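Local structure of cystathionine beta-lyases/cystathionine gamma-synthases (Corynebacterium glutamicum, 5X5H) at residues T37-Q40 against L46-G49. The protein probably catalyses the pyridoxal-phosphate-dependent joining of O-succinyl-L-homoserine and L-cysteine into cystathionine, with release of succinate, in methionine biosynthesis. Numbering follows the deposited sequence.
Sequences TFAQ and LRKG
Leu46 lays its CD2 methyl alongside the amide of Gln40, the two side chains running side by side in the same direction, with CD2 of Leu46 3.5 Å from CD of Gln40. CG of Leu46 stands anti to its carbonyl carbon (chi1 -51°), and the branch beyond it brings the methyl to the amide. A leucine plausibly suits this place, since its methyls pack beside the magnesium site of Phe38, Gln40 and Glu51, touching Glu51 too, and offer no ligand atom. Arg47 N donates to a water at 2.9 Å that also lies 2.7 Å from Ala39 O and can donate to it, bridging two loop backbones that do not bond directly at this point. The Arg47 side chain bends at chi3 (-55°), carrying the guanidinium back over Ala39, whose CB lies against one face, 3.9 Å from Arg47 NH1; so small a residue lets the flat group come close. A second water donates to Gln40 O at 2.7 Å and accepts only a weak bond from Arg47 NH2. The strongest polar partner of Arg47 is Asn41, whose OD1 accepts from NE, while NH1 donates to Asp22 O of a second subunit. Lys48 continues outward to a cation-pi contact with Tyr24 of that subunit. Apolar packing beside a metal site thus joins two water bridges, the second weaker, while the guanidinium N-H groups largely tie the loop to Asn41 and a neighbouring subunit.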
# COMPACT_ATOMS: atom_id res chain seq x y z
N THR A 37 2.30 17.25 0.57
CA THR A 37 2.03 18.64 0.96
C THR A 37 0.60 18.77 1.37
O THR A 37 -0.29 17.91 1.13
CB THR A 37 2.49 19.52 -0.19
OG1 THR A 37 2.41 20.88 0.26
CG2 THR A 37 1.62 19.42 -1.45
N PHE A 38 0.36 19.91 2.04
CA PHE A 38 -0.93 20.23 2.64
C PHE A 38 -1.32 21.66 2.33
O PHE A 38 -0.45 22.56 2.35
CB PHE A 38 -0.92 20.11 4.20
CG PHE A 38 -0.54 18.71 4.71
CD1 PHE A 38 0.79 18.25 4.58
CD2 PHE A 38 -1.52 17.86 5.19
CE1 PHE A 38 1.08 16.93 4.96
CE2 PHE A 38 -1.21 16.52 5.57
CZ PHE A 38 0.07 16.07 5.38
N ALA A 39 -2.56 21.86 1.95
CA ALA A 39 -3.02 23.19 1.62
C ALA A 39 -2.89 24.07 2.89
O ALA A 39 -3.20 23.64 3.99
CB ALA A 39 -4.44 23.10 1.17
N GLN A 40 -2.52 25.35 2.68
CA GLN A 40 -2.51 26.36 3.75
C GLN A 40 -3.65 27.30 3.60
O GLN A 40 -4.11 27.55 2.49
CB GLN A 40 -1.18 27.04 3.69
CG GLN A 40 0.03 26.09 3.91
CD GLN A 40 1.42 26.58 4.07
OE1 GLN A 40 2.47 25.85 3.87
NE2 GLN A 40 1.52 27.81 4.38
N LEU A 46 -0.87 27.40 8.62
CA LEU A 46 -1.19 26.01 8.36
C LEU A 46 -2.59 25.71 8.73
O LEU A 46 -3.20 26.23 9.68
CB LEU A 46 -0.16 25.13 9.04
CG LEU A 46 1.32 25.39 8.82
CD1 LEU A 46 2.22 24.30 9.44
CD2 LEU A 46 1.74 25.66 7.41
N ARG A 47 -3.22 24.77 8.07
CA ARG A 47 -4.59 24.40 8.35
C ARG A 47 -4.75 23.68 9.72
O ARG A 47 -5.65 24.00 10.52
CB ARG A 47 -5.12 23.56 7.21
CG ARG A 47 -6.56 23.17 7.34
CD ARG A 47 -7.30 22.97 6.00
NE ARG A 47 -7.22 24.14 5.14
CZ ARG A 47 -7.41 24.12 3.83
NH1 ARG A 47 -7.85 23.03 3.15
NH2 ARG A 47 -7.24 25.24 3.14
N LYS A 48 -3.88 22.69 9.96
CA LYS A 48 -3.94 21.94 11.21
C LYS A 48 -2.52 21.35 11.54
O LYS A 48 -2.40 20.15 11.82
CB LYS A 48 -4.99 20.83 11.14
CG LYS A 48 -5.43 20.26 12.53
CD LYS A 48 -6.67 19.40 12.34
CE LYS A 48 -6.80 18.33 13.39
NZ LYS A 48 -7.09 19.04 14.62
N GLY A 49 -1.51 22.20 11.45
CA GLY A 49 -0.19 21.85 11.85
C GLY A 49 0.74 21.22 10.93
O GLY A 49 1.86 20.96 11.35
O HOH W 1 -1.48 23.55 6.10
O HOH W 2 -5.70 26.57 0.52